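Local coordinates for hypothetical protein (Nostoc punctiforme, PDB 2O62) that is of unknown function but, as a DUF3598-family protein built of two calycin-like beta domains, may bind a small hydrophobic ligand, at residues L168-D173 with L178-S183; V200-D205 with V210-L215; S35-E40 with I123-A128. All coordinates share one frame; numbering follows the deposited sequence.

Contact 1 of 3, residues L168-D173 with L178-S183; sequences LKIQLD and LMQSTS
K169 pairs with S181 and Q171 with M179 through two doubly bonded antiparallel rungs, four nearly straight N-H...O bonds of which the shortest is 2.7 Å, from M179 N to Q171 O. The strand axes lie 4.6 Å apart at 166°, and L168-T182, I170-Q180 and L172-L178 are the non-hydrogen-bonded pairs between and beyond these rungs. On the face of those three pairs, L178 pushes its CD1 between two neighbours opposite: I170 CG2 and L172 CD2 are each 3.6 Å from L178 CD1. Further along, the Q180 chain is fully extended (chi1 -176°, chi2 174°), which brings its amide to T182: Q180 NE2 gives a nearly straight hydrogen bond of 2.8 Å to T182 OG1, lying close to the amide plane. L168 CD1 packs against that pair, 3.3 Å from Q180 NE2. The other Q180 amide atom, OE1, binds a glycerol. On the opposite face the selenomethionine M179, bent at chi2 and chi3, swings its CE methyl across to Q171 CG on the partner strand, while S181 OG bonds to T190 on the next strand. This is a beta hairpin of adjacent strands in an antiparallel, up-and-down barrel of the calycin kind.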
loop_
_atom_site.group_PDB
_atom_site.type_symbol
_atom_site.label_atom_id
_atom_site.label_comp_id
_atom_site.label_asym_id
_atom_site.label_seq_id
_atom_site.Cartn_x
_atom_site.Cartn_y
_atom_site.Cartn_z
ATOM N N LEU A 168 -14.805 -0.255 -9.643
ATOM C CA LEU A 168 -13.654 -0.310 -10.521
ATOM C C LEU A 168 -13.991 -1.252 -11.651
ATOM O O LEU A 168 -14.374 -2.394 -11.413
ATOM C CB LEU A 168 -12.469 -0.817 -9.712
ATOM C CG LEU A 168 -11.143 -1.172 -10.356
ATOM C CD1 LEU A 168 -10.685 -0.032 -11.172
ATOM C CD2 LEU A 168 -10.147 -1.412 -9.189
ATOM N N LYS A 169 -13.925 -0.760 -12.882
ATOM C CA LYS A 169 -14.147 -1.572 -14.083
ATOM C C LYS A 169 -12.849 -1.566 -14.888
ATOM O O LYS A 169 -12.265 -0.503 -15.097
ATOM C CB LYS A 169 -15.292 -0.995 -14.943
ATOM C CG LYS A 169 -16.564 -0.709 -14.143
ATOM C CD LYS A 169 -17.744 -0.241 -14.968
ATOM C CE LYS A 169 -19.045 -0.250 -14.130
ATOM N NZ LYS A 169 -20.270 0.104 -14.947
ATOM N N ILE A 170 -12.396 -2.739 -15.317
ATOM C CA ILE A 170 -11.158 -2.871 -16.045
ATOM C C ILE A 170 -11.437 -3.794 -17.219
ATOM O O ILE A 170 -11.894 -4.910 -17.034
ATOM C CB ILE A 170 -10.028 -3.432 -15.136
ATOM C CG1 ILE A 170 -9.883 -2.535 -13.925
ATOM C CG2 ILE A 170 -8.712 -3.491 -15.880
ATOM C CD1 ILE A 170 -8.851 -3.008 -12.938
ATOM N N GLN A 171 -11.232 -3.295 -18.427
ATOM C CA GLN A 171 -11.436 -4.113 -19.590
ATOM C C GLN A 171 -10.370 -3.826 -20.638
ATOM O O GLN A 171 -9.845 -2.713 -20.700
ATOM C CB GLN A 171 -12.837 -3.886 -20.171
ATOM C CG GLN A 171 -14.024 -4.088 -19.150
ATOM C CD GLN A 171 -14.376 -5.573 -18.673
ATOM O OE1 GLN A 171 -13.747 -6.601 -19.033
ATOM N NE2 GLN A 171 -15.427 -5.644 -17.849
ATOM N N LEU A 172 -10.070 -4.831 -21.468
ATOM C CA LEU A 172 -9.199 -4.633 -22.602
ATOM C C LEU A 172 -10.067 -4.045 -23.693
ATOM O O LEU A 172 -11.231 -4.456 -23.834
ATOM C CB LEU A 172 -8.604 -5.959 -23.092
ATOM C CG LEU A 172 -7.726 -6.658 -22.051
ATOM C CD1 LEU A 172 -7.233 -8.016 -22.587
ATOM C CD2 LEU A 172 -6.554 -5.784 -21.655
ATOM N N ASP A 173 -9.547 -3.052 -24.414
ATOM C CA ASP A 173 -10.195 -2.583 -25.634
ATOM C C ASP A 173 -9.575 -3.356 -26.801
ATOM O O ASP A 173 -8.937 -4.384 -26.579
ATOM C CB ASP A 173 -10.125 -1.056 -25.787
ATOM C CG ASP A 173 -8.734 -0.541 -26.118
ATOM O OD1 ASP A 173 -7.893 -1.332 -26.619
ATOM O OD2 ASP A 173 -8.504 0.676 -25.867
ATOM N N LEU A 178 -5.760 -1.083 -22.159
ATOM C CA LEU A 178 -6.553 -1.263 -20.965
ATOM C C LEU A 178 -7.451 -0.033 -20.812
ATOM O O LEU A 178 -7.017 1.086 -21.044
ATOM C CB LEU A 178 -5.623 -1.445 -19.769
ATOM C CG LEU A 178 -6.283 -2.056 -18.545
ATOM C CD1 LEU A 178 -6.466 -3.572 -18.753
ATOM C CD2 LEU A 178 -5.527 -1.780 -17.251
HETATM N N MSE A 179 -8.726 -0.265 -20.522
HETATM C CA MSE A 179 -9.684 0.783 -20.158
HETATM C C MSE A 179 -9.982 0.573 -18.688
HETATM O O MSE A 179 -10.359 -0.521 -18.295
HETATM C CB MSE A 179 -10.960 0.579 -20.986
HETATM C CG MSE A 179 -11.989 1.717 -20.989
HETATM SE SE MSE A 179 -13.205 1.862 -19.433
HETATM C CE MSE A 179 -13.666 -0.026 -18.884
ATOM N N GLN A 180 -9.789 1.601 -17.874
ATOM C CA GLN A 180 -10.094 1.546 -16.443
ATOM C C GLN A 180 -11.012 2.710 -16.074
ATOM O O GLN A 180 -10.708 3.858 -16.419
ATOM C CB GLN A 180 -8.865 1.631 -15.572
ATOM C CG GLN A 180 -9.231 1.480 -14.094
ATOM C CD GLN A 180 -8.041 1.425 -13.193
ATOM O OE1 GLN A 180 -7.000 0.886 -13.560
ATOM N NE2 GLN A 180 -8.184 1.949 -11.972
ATOM N N SER A 181 -12.120 2.390 -15.403
ATOM C CA SER A 181 -13.066 3.359 -14.912
ATOM C C SER A 181 -13.182 3.140 -13.439
ATOM O O SER A 181 -13.585 2.047 -13.013
ATOM C CB SER A 181 -14.437 3.174 -15.532
ATOM O OG SER A 181 -15.264 4.246 -15.096
ATOM N N THR A 182 -12.840 4.152 -12.661
ATOM C CA THR A 182 -12.841 4.049 -11.225
ATOM C C THR A 182 -13.732 5.136 -10.610
ATOM O O THR A 182 -13.509 6.357 -10.827
ATOM C CB THR A 182 -11.418 4.206 -10.709
ATOM O OG1 THR A 182 -10.527 3.436 -11.529
ATOM C CG2 THR A 182 -11.294 3.741 -9.311
ATOM N N SER A 183 -14.689 4.701 -9.779
ATOM C CA SER A 183 -15.549 5.613 -9.028
ATOM C C SER A 183 -15.211 5.569 -7.567
ATOM O O SER A 183 -14.976 4.504 -6.970
ATOM C CB SER A 183 -16.996 5.255 -9.234
ATOM O OG SER A 183 -17.283 5.305 -10.636
#

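Contact 2 of 3, residues V200-D205 with V210-L215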
loop_
_atom_site.group_PDB
_atom_site.type_symbol
_atom_site.label_atom_id
_atom_site.label_comp_id
_atom_site.label_asym_id
_atom_site.label_seq_id
_atom_site.Cartn_x
_atom_site.Cartn_y
_atom_site.Cartn_z
ATOM N N VAL A 200 1.629 -1.161 -16.419
ATOM C CA VAL A 200 0.504 -0.538 -17.080
ATOM C C VAL A 200 0.735 0.959 -16.965
ATOM O O VAL A 200 0.871 1.487 -15.855
ATOM C CB VAL A 200 -0.825 -0.940 -16.432
ATOM C CG1 VAL A 200 -1.996 -0.237 -17.085
ATOM C CG2 VAL A 200 -0.974 -2.496 -16.472
ATOM N N LEU A 201 0.712 1.630 -18.100
ATOM C CA LEU A 201 1.079 3.043 -18.181
ATOM C C LEU A 201 -0.130 3.901 -18.519
ATOM O O LEU A 201 -0.702 3.759 -19.584
ATOM C CB LEU A 201 2.145 3.225 -19.240
ATOM C CG LEU A 201 2.562 4.657 -19.475
ATOM C CD1 LEU A 201 3.167 5.244 -18.219
ATOM C CD2 LEU A 201 3.515 4.779 -20.667
ATOM N N PHE A 202 -0.482 4.795 -17.600
ATOM C CA PHE A 202 -1.476 5.868 -17.833
ATOM C C PHE A 202 -0.765 7.210 -17.982
ATOM O O PHE A 202 -0.260 7.753 -17.010
ATOM C CB PHE A 202 -2.459 5.970 -16.669
ATOM C CG PHE A 202 -3.349 4.738 -16.452
ATOM C CD1 PHE A 202 -2.918 3.667 -15.649
ATOM C CD2 PHE A 202 -4.646 4.720 -16.924
ATOM C CE1 PHE A 202 -3.774 2.559 -15.400
ATOM C CE2 PHE A 202 -5.505 3.633 -16.648
ATOM C CZ PHE A 202 -5.045 2.545 -15.897
ATOM N N ASP A 203 -0.716 7.747 -19.193
ATOM C CA ASP A 203 0.028 8.990 -19.403
ATOM C C ASP A 203 -0.686 10.034 -20.282
ATOM O O ASP A 203 -0.059 11.012 -20.688
ATOM C CB ASP A 203 1.440 8.705 -19.948
ATOM C CG ASP A 203 1.414 8.183 -21.349
ATOM O OD1 ASP A 203 0.314 7.958 -21.867
ATOM O OD2 ASP A 203 2.491 7.967 -21.954
ATOM N N GLN A 204 -1.984 9.852 -20.553
ATOM C CA GLN A 204 -2.746 10.754 -21.413
ATOM C C GLN A 204 -3.443 11.854 -20.607
ATOM O O GLN A 204 -3.388 13.036 -20.949
ATOM C CB GLN A 204 -3.785 9.933 -22.213
ATOM C CG GLN A 204 -4.415 10.611 -23.419
ATOM C CD GLN A 204 -5.245 9.635 -24.260
ATOM O OE1 GLN A 204 -6.244 9.084 -23.777
ATOM N NE2 GLN A 204 -4.808 9.382 -25.507
ATOM N N ASP A 205 -4.091 11.439 -19.531
ATOM C CA ASP A 205 -5.064 12.261 -18.791
ATOM C C ASP A 205 -4.351 12.956 -17.639
ATOM O O ASP A 205 -3.648 12.304 -16.912
ATOM C CB ASP A 205 -6.115 11.258 -18.287
ATOM C CG ASP A 205 -7.303 11.884 -17.611
ATOM O OD1 ASP A 205 -7.152 12.970 -17.028
ATOM O OD2 ASP A 205 -8.393 11.222 -17.653
ATOM N N VAL A 210 0.281 7.903 -14.140
ATOM C CA VAL A 210 0.778 6.877 -13.210
ATOM C C VAL A 210 1.257 5.671 -13.936
ATOM O O VAL A 210 0.903 5.450 -15.103
ATOM C CB VAL A 210 -0.250 6.428 -12.135
ATOM C CG1 VAL A 210 -0.710 7.557 -11.277
ATOM C CG2 VAL A 210 -1.427 5.710 -12.752
ATOM N N GLN A 211 2.137 4.917 -13.288
ATOM C CA GLN A 211 2.472 3.579 -13.765
ATOM C C GLN A 211 1.931 2.625 -12.746
ATOM O O GLN A 211 2.027 2.881 -11.561
ATOM C CB GLN A 211 3.985 3.351 -13.957
ATOM C CG GLN A 211 4.871 3.361 -12.686
ATOM C CD GLN A 211 6.183 2.546 -12.906
ATOM O OE1 GLN A 211 6.911 2.830 -13.851
ATOM N NE2 GLN A 211 6.429 1.486 -12.074
ATOM N N VAL A 212 1.394 1.494 -13.192
ATOM C CA VAL A 212 0.980 0.455 -12.220
ATOM C C VAL A 212 1.881 -0.728 -12.433
ATOM O O VAL A 212 2.057 -1.143 -13.557
ATOM C CB VAL A 212 -0.472 0.025 -12.423
ATOM C CG1 VAL A 212 -0.871 -0.967 -11.350
ATOM C CG2 VAL A 212 -1.383 1.217 -12.417
ATOM N N LEU A 213 2.481 -1.229 -11.367
ATOM C CA LEU A 213 3.373 -2.355 -11.482
ATOM C C LEU A 213 2.749 -3.557 -10.799
ATOM O O LEU A 213 2.285 -3.474 -9.645
ATOM C CB LEU A 213 4.717 -2.012 -10.863
ATOM C CG LEU A 213 5.732 -3.134 -10.738
ATOM C CD1 LEU A 213 6.238 -3.564 -12.103
ATOM C CD2 LEU A 213 6.901 -2.724 -9.869
ATOM N N LEU A 214 2.716 -4.670 -11.517
ATOM C CA LEU A 214 2.100 -5.884 -11.003
ATOM C C LEU A 214 3.200 -6.726 -10.362
ATOM O O LEU A 214 4.265 -6.909 -10.961
ATOM C CB LEU A 214 1.480 -6.658 -12.148
ATOM C CG LEU A 214 0.542 -5.816 -13.042
ATOM C CD1 LEU A 214 0.052 -6.687 -14.180
ATOM C CD2 LEU A 214 -0.564 -5.218 -12.250
ATOM N N LEU A 215 2.949 -7.203 -9.150
ATOM C CA LEU A 215 3.970 -7.842 -8.357
ATOM C C LEU A 215 3.582 -9.209 -7.829
ATOM O O LEU A 215 2.427 -9.678 -7.999
ATOM C CB LEU A 215 4.286 -6.917 -7.166
ATOM C CG LEU A 215 4.978 -5.583 -7.496
ATOM C CD1 LEU A 215 4.819 -4.594 -6.330
ATOM C CD2 LEU A 215 6.447 -5.815 -7.872
#
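The ring of F202 and the isopropyl groups of V210 and V212 make the relief of this contact. Beneath them the strands run antiparallel at 167°, with two doubly hydrogen-bonded pairs, V200-V212 and F202-V210, on either side of the non-hydrogen-bonded pair L201-Q211. V210 CG2 and V212 CG2 stand up from one strand as two bumps 4.5 Å apart, and the CD1-CE1 side of the F202 ring fits against the dip between them. F202 CD1 lies 3.8 Å from V210 CG2, which meets the ring obliquely; F202 CE1 lies 4.1 Å from V212 CG2, which comes in at the ring edge, near its plane. With CG1 anti to its carbonyl carbon (chi1 -59°), V210 leaves CG2 in the crowded position between the backbone N and the carbonyl carbon, alongside F202. One pair further on, V200 and V212 meet more shallowly at their branch points, CB to CB 4.1 Å. K208, from the turn, adds a cation-pi contact to the F202 ring, and S191 and A193 of the neighbouring strand touch the same side chain.

On the reverse face the two strands touch less. L201 brings CD1 to 3.9 Å from V210 O, whereas the end of Q211 leads away to the N-terminal half: its NE2 bonds to P25 O and its OE1 to a glycerol. L213, on the same face as Q211, packs on L120 of strand 117-127. The hairpin thus turns V200, F202, V210 and V212 toward the barrel interior and Q211 and L213 toward the other domain, as expected of one wall of a closed antiparallel calycin-type barrel.

Contact 3 of 3, residues S35-E40 with I123-A128; sequences SRLCLE and IREHLA
L37 and E125 meet side chain to side chain across the curved antiparallel sheet of the N-terminal, calycin-like domain. Their strands are not neighbours: strand 14-23 runs between them, pairing its backbone with S35, L37 and L39, so the closest CA atoms here, R36 and A128, are still 8.5 Å apart and no direct hydrogen bond joins the two segments.

Along 123-128, I123 comes first, pointing its side chain toward 35-40 and packing on F20 of the intervening strand and on R106. R124 points away and reaches E134 and S21 with its guanidinium. E125 turns back toward 35-40 and is the centre of the contact. With CG anti to its carbonyl carbon (chi1 -71°) and the chain extended beyond it, the carboxylate is carried over the intervening strand, where its OE2 comes 3.8 Å from L37 CD1. This buried carboxylate is held by two arginines, OE1 by R104 and OE2 by R106, a setting that would be expected to keep it ionised. H126 lies on the other face and binds a glycerol through NE2. The carbonyl O of L127 accepts a hydrogen bond from T130 OG1 as the strand ends. A128 then turns its methyl toward R36 and touches E17 of the middle strand. R36 has two conformers; in one, NH1 lies 4.1 Å from A128 CB and forms a salt bridge with E17, so both are tentative.

A water bridges the two strands beside the leucine: S35 OG donates to it over 2.7 Å, and the water donates in turn to E125 OE2 at 2.8 Å.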
loop_
_atom_site.group_PDB
_atom_site.type_symbol
_atom_site.label_atom_id
_atom_site.label_comp_id
_atom_site.label_asym_id
_atom_site.label_seq_id
_atom_site.Cartn_x
_atom_site.Cartn_y
_atom_site.Cartn_z
ATOM N N SER A 35 13.119 -12.843 7.240
ATOM C CA SER A 35 12.817 -12.004 8.404
ATOM C C SER A 35 11.873 -12.661 9.425
ATOM O O SER A 35 11.052 -13.545 9.108
ATOM C CB SER A 35 12.245 -10.675 7.927
ATOM O OG SER A 35 10.993 -10.851 7.294
ATOM N N ARG A 36 12.077 -12.251 10.685
ATOM C CA ARG A 36 11.181 -12.567 11.793
ATOM C C ARG A 36 11.027 -11.265 12.573
ATOM O O ARG A 36 12.028 -10.669 12.998
ATOM C CB ARG A 36 11.768 -13.659 12.699
ATOM C CG ARG A 36 10.779 -14.277 13.676
ATOM C CD ARG A 36 11.316 -15.581 14.326
ATOM N NE ARG A 36 10.498 -16.023 15.466
ATOM C CZ ARG A 36 9.738 -17.122 15.521
ATOM N NH1 ARG A 36 9.651 -17.973 14.493
ATOM N NH2 ARG A 36 9.062 -17.375 16.634
ATOM N N LEU A 37 9.778 -10.818 12.722
ATOM C CA LEU A 37 9.449 -9.545 13.360
ATOM C C LEU A 37 8.500 -9.876 14.474
ATOM O O LEU A 37 7.374 -10.299 14.256
ATOM C CB LEU A 37 8.811 -8.575 12.374
ATOM C CG LEU A 37 8.645 -7.102 12.791
ATOM C CD1 LEU A 37 8.450 -6.287 11.537
ATOM C CD2 LEU A 37 7.520 -6.869 13.649
ATOM N N CYS A 38 8.987 -9.689 15.674
ATOM C CA CYS A 38 8.155 -9.912 16.851
ATOM C C CYS A 38 7.689 -8.578 17.402
ATOM O O CYS A 38 8.462 -7.686 17.669
ATOM C CB CYS A 38 8.857 -10.709 17.948
ATOM S SG CYS A 38 7.833 -10.954 19.441
ATOM N N LEU A 39 6.377 -8.453 17.519
ATOM C CA LEU A 39 5.753 -7.302 18.165
ATOM C C LEU A 39 5.059 -7.851 19.387
ATOM O O LEU A 39 4.103 -8.634 19.306
ATOM C CB LEU A 39 4.720 -6.598 17.290
ATOM C CG LEU A 39 5.182 -5.768 16.102
ATOM C CD1 LEU A 39 3.969 -5.320 15.267
ATOM C CD2 LEU A 39 5.958 -4.529 16.603
ATOM N N GLU A 40 5.532 -7.429 20.537
ATOM C CA GLU A 40 4.969 -7.892 21.773
ATOM C C GLU A 40 4.578 -6.713 22.655
ATOM O O GLU A 40 5.268 -5.707 22.699
ATOM C CB GLU A 40 5.972 -8.772 22.485
ATOM C CG GLU A 40 7.210 -8.082 23.001
ATOM C CD GLU A 40 8.312 -9.078 23.393
ATOM O OE1 GLU A 40 7.987 -10.048 24.129
ATOM O OE2 GLU A 40 9.489 -8.880 22.956
ATOM N N ILE A 123 7.167 -6.632 1.594
ATOM C CA ILE A 123 7.360 -7.385 2.787
ATOM C C ILE A 123 6.146 -8.312 2.928
ATOM O O ILE A 123 5.026 -7.864 3.220
ATOM C CB ILE A 123 7.502 -6.466 3.991
ATOM C CG1 ILE A 123 8.665 -5.467 3.771
ATOM C CG2 ILE A 123 7.699 -7.282 5.254
ATOM C CD1 ILE A 123 8.721 -4.301 4.815
ATOM N N ARG A 124 6.385 -9.604 2.721
ATOM C CA ARG A 124 5.334 -10.630 2.767
ATOM C C ARG A 124 5.500 -11.451 4.022
ATOM O O ARG A 124 6.452 -12.196 4.127
ATOM C CB ARG A 124 5.418 -11.554 1.548
ATOM C CG ARG A 124 5.139 -10.840 0.246
ATOM C CD ARG A 124 5.624 -11.630 -0.939
ATOM N NE ARG A 124 7.053 -11.482 -1.129
ATOM C CZ ARG A 124 7.759 -12.082 -2.093
ATOM N NH1 ARG A 124 7.177 -12.876 -2.952
ATOM N NH2 ARG A 124 9.046 -11.834 -2.194
ATOM N N GLU A 125 4.538 -11.332 4.930
ATOM C CA GLU A 125 4.646 -11.873 6.266
ATOM C C GLU A 125 3.465 -12.756 6.590
ATOM O O GLU A 125 2.333 -12.450 6.232
ATOM C CB GLU A 125 4.728 -10.753 7.285
ATOM C CG GLU A 125 6.060 -9.997 7.254
ATOM C CD GLU A 125 6.015 -8.697 7.994
ATOM O OE1 GLU A 125 4.956 -8.040 8.004
ATOM O OE2 GLU A 125 7.051 -8.294 8.567
ATOM N N HIS A 126 3.750 -13.845 7.291
ATOM C CA HIS A 126 2.738 -14.771 7.791
ATOM C C HIS A 126 3.028 -14.991 9.273
ATOM O O HIS A 126 4.186 -14.979 9.768
ATOM C CB HIS A 126 2.738 -16.087 7.011
ATOM C CG HIS A 126 4.029 -16.823 7.080
ATOM N ND1 HIS A 126 5.090 -16.551 6.237
ATOM C CD2 HIS A 126 4.461 -17.784 7.937
ATOM C CE1 HIS A 126 6.107 -17.332 6.561
ATOM N NE2 HIS A 126 5.756 -18.082 7.594
ATOM N N LEU A 127 1.969 -15.169 10.022
ATOM C CA LEU A 127 2.108 -15.482 11.428
ATOM C C LEU A 127 2.891 -16.779 11.592
ATOM O O LEU A 127 2.600 -17.789 10.921
ATOM C CB LEU A 127 0.743 -15.632 12.085
ATOM C CG LEU A 127 0.054 -14.322 12.373
ATOM C CD1 LEU A 127 -1.299 -14.702 12.916
ATOM C CD2 LEU A 127 0.885 -13.470 13.408
ATOM N N ALA A 128 3.822 -16.762 12.545
ATOM C CA ALA A 128 4.646 -17.911 12.849
ATOM C C ALA A 128 3.745 -19.106 13.176
ATOM O O ALA A 128 2.819 -18.990 13.974
ATOM C CB ALA A 128 5.615 -17.623 14.024
HETATM O O HOH W 1 9.059 -10.206 9.019
#

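How the contacts relate
Contacts 1 and 2 are successive hairpins of one barrel, centres 12 Å apart, and they touch on its inner face over strand 187-196: L178 CD2 packs 3.9 Å from V200 CG1, and Q180 OE1 lies 3.5 Å from F202 CZ. Contact 3 belongs to the other domain, on the opposite side of the chain's centre, about 35 Å from contact 1 and 31 Å from contact 2 between centres. Its nearest atoms are about 7 Å from those of contact 2, whose strand 210-214 packs on strand 117-127. No active site is known; glycerol, probably from crystallisation, binds Q180, Q204, Q211 and H126, though such molecules often settle in pockets.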